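Long-range contact in vinylacetyl-CoA Delta-isomerase (PDB 6VJR), which probably interconverts vinylacetyl-CoA and crotonyl-CoA and dehydrates 4-hydroxybutyryl-CoA, using bound FAD and a [4Fe-4S] cluster: residues Val178-Ala183 with Val262-Asp267. Residues are numbered along the deposited sequence; the frame is centred on the assembly and turned at random.
Sequences VYVSGA and VFIPWD
Val178 and Ile264, and likewise Val180 and Val262, form antiparallel hydrogen-bonded pairs, with Tyr179 and Phe263 as the non-hydrogen-bonded pair between them. Two backbone hydrogen bonds join each hydrogen-bonded pair. Packing is tight on the buried face, where the three valines and Ile264 rest on Ile213 and Ile217 of strand 213-218. Val178 splits its branches: CG2 lies 3.9 Å from Ile264 CB, while CG1, beside the backbone N (chi1 -56°) and anti to the carbonyl carbon, touches Trp266 CZ3 at 3.4 Å. Val180 CG2 reaches Ile264 CD1 at 4.1 Å. The opposite face, with Tyr179 and Phe263, is partly open to solvent. Here Phe263 CD1 sits over one face of the Tyr179 ring, displaced toward its rim and 3.5 Å from Tyr179 CZ, with the ring planes inclined at 49°. Tyr179 OH is hydrogen-bonded to Asp174, which holds the far end of the ring. With an alanine in place of Tyr179, Asp174 would probably lose its hydroxyl partner and Phe263 the ring lying against it. Strand 169-173 extends the sheet on the other side of strand 177-188, and the Val178 face packs onto a second sheet through strand 213-218, as in the middle beta domain of the acyl-CoA dehydrogenase-like fold.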
loop_
_atom_site.group_PDB
_atom_site.type_symbol
_atom_site.label_atom_id
_atom_site.label_comp_id
_atom_site.label_asym_id
_atom_site.label_seq_id
_atom_site.Cartn_x
_atom_site.Cartn_y
_atom_site.Cartn_z
ATOM N N VAL A 178 -24.146 32.655 31.434
ATOM C CA VAL A 178 -24.116 32.985 30.015
ATOM C C VAL A 178 -25.256 32.273 29.286
ATOM O O VAL A 178 -25.799 31.259 29.754
ATOM C CB VAL A 178 -22.752 32.629 29.396
ATOM C CG1 VAL A 178 -21.593 33.291 30.127
ATOM C CG2 VAL A 178 -22.550 31.131 29.373
ATOM N N TYR A 179 -25.541 32.766 28.077
ATOM C CA TYR A 179 -26.519 32.155 27.196
ATOM C C TYR A 179 -25.806 31.885 25.884
ATOM O O TYR A 179 -25.106 32.772 25.384
ATOM C CB TYR A 179 -27.715 33.091 26.956
ATOM C CG TYR A 179 -28.467 33.378 28.243
ATOM C CD1 TYR A 179 -28.011 34.361 29.104
ATOM C CD2 TYR A 179 -29.619 32.684 28.604
ATOM C CE1 TYR A 179 -28.676 34.673 30.285
ATOM C CE2 TYR A 179 -30.284 32.970 29.789
ATOM C CZ TYR A 179 -29.809 33.963 30.629
ATOM O OH TYR A 179 -30.443 34.224 31.802
ATOM N N VAL A 180 -25.908 30.636 25.395
ATOM C CA VAL A 180 -25.184 30.247 24.195
ATOM C C VAL A 180 -26.162 29.816 23.118
ATOM O O VAL A 180 -27.222 29.269 23.413
ATOM C CB VAL A 180 -24.149 29.126 24.423
ATOM C CG1 VAL A 180 -23.030 29.533 25.350
ATOM C CG2 VAL A 180 -24.778 27.829 24.899
ATOM N N SER A 181 -25.766 30.065 21.863
ATOM C CA SER A 181 -26.474 29.593 20.693
ATOM C C SER A 181 -25.464 29.017 19.704
ATOM O O SER A 181 -24.305 29.442 19.640
ATOM C CB SER A 181 -27.289 30.706 20.045
ATOM O OG SER A 181 -28.308 31.180 20.914
ATOM N N GLY A 182 -25.950 28.065 18.904
ATOM C CA GLY A 182 -25.136 27.413 17.906
ATOM C C GLY A 182 -25.563 25.955 17.829
ATOM O O GLY A 182 -26.723 25.628 18.051
ATOM N N ALA A 183 -24.638 25.099 17.439
ATOM C CA ALA A 183 -24.934 23.686 17.328
ATOM C C ALA A 183 -23.637 22.903 17.456
ATOM O O ALA A 183 -22.556 23.467 17.215
ATOM C CB ALA A 183 -25.584 23.421 16.013
ATOM N N VAL A 262 -29.260 28.750 25.310
ATOM C CA VAL A 262 -29.164 27.852 26.432
ATOM C C VAL A 262 -28.384 28.533 27.552
ATOM O O VAL A 262 -27.304 29.067 27.333
ATOM C CB VAL A 262 -28.503 26.533 25.974
ATOM C CG1 VAL A 262 -28.283 25.558 27.121
ATOM C CG2 VAL A 262 -29.312 25.834 24.924
ATOM N N PHE A 263 -28.906 28.450 28.770
ATOM C CA PHE A 263 -28.292 29.059 29.930
ATOM C C PHE A 263 -27.279 28.128 30.572
ATOM O O PHE A 263 -27.558 26.945 30.778
ATOM C CB PHE A 263 -29.372 29.380 30.952
ATOM C CG PHE A 263 -28.804 29.949 32.236
ATOM C CD1 PHE A 263 -28.269 31.235 32.254
ATOM C CD2 PHE A 263 -28.820 29.218 33.417
ATOM C CE1 PHE A 263 -27.759 31.780 33.436
ATOM C CE2 PHE A 263 -28.308 29.771 34.586
ATOM C CZ PHE A 263 -27.783 31.041 34.590
ATOM N N ILE A 264 -26.122 28.701 30.890
ATOM C CA ILE A 264 -25.079 28.007 31.625
ATOM C C ILE A 264 -24.708 28.862 32.820
ATOM O O ILE A 264 -24.178 29.953 32.628
ATOM C CB ILE A 264 -23.832 27.717 30.775
ATOM C CG1 ILE A 264 -24.219 27.147 29.413
ATOM C CG2 ILE A 264 -22.881 26.809 31.548
ATOM C CD1 ILE A 264 -23.052 26.825 28.506
ATOM N N PRO A 265 -24.944 28.383 34.061
ATOM C CA PRO A 265 -24.610 29.176 35.223
ATOM C C PRO A 265 -23.093 29.258 35.375
ATOM O O PRO A 265 -22.369 28.395 34.911
ATOM C CB PRO A 265 -25.273 28.424 36.377
ATOM C CG PRO A 265 -25.319 27.004 35.912
ATOM C CD PRO A 265 -25.506 27.070 34.409
ATOM N N TRP A 266 -22.603 30.289 36.055
ATOM C CA TRP A 266 -21.170 30.490 36.188
ATOM C C TRP A 266 -20.447 29.245 36.686
ATOM O O TRP A 266 -19.322 28.986 36.280
ATOM C CB TRP A 266 -20.893 31.687 37.103
ATOM C CG TRP A 266 -21.299 32.986 36.479
ATOM C CD1 TRP A 266 -22.133 33.918 37.017
ATOM C CD2 TRP A 266 -20.899 33.497 35.188
ATOM N NE1 TRP A 266 -22.272 34.969 36.159
ATOM C CE2 TRP A 266 -21.536 34.747 35.033
ATOM C CE3 TRP A 266 -20.068 33.040 34.164
ATOM C CZ2 TRP A 266 -21.377 35.537 33.903
ATOM C CZ3 TRP A 266 -19.892 33.836 33.051
ATOM C CH2 TRP A 266 -20.544 35.061 32.925
ATOM N N ASP A 267 -21.061 28.478 37.591
ATOM C CA ASP A 267 -20.338 27.361 38.176
ATOM C C ASP A 267 -20.069 26.251 37.161
ATOM O O ASP A 267 -19.291 25.347 37.441
ATOM C CB ASP A 267 -21.079 26.735 39.342
ATOM C CG ASP A 267 -22.520 26.356 39.053
ATOM O OD1 ASP A 267 -23.397 27.225 39.160
ATOM O OD2 ASP A 267 -22.762 25.206 38.715
#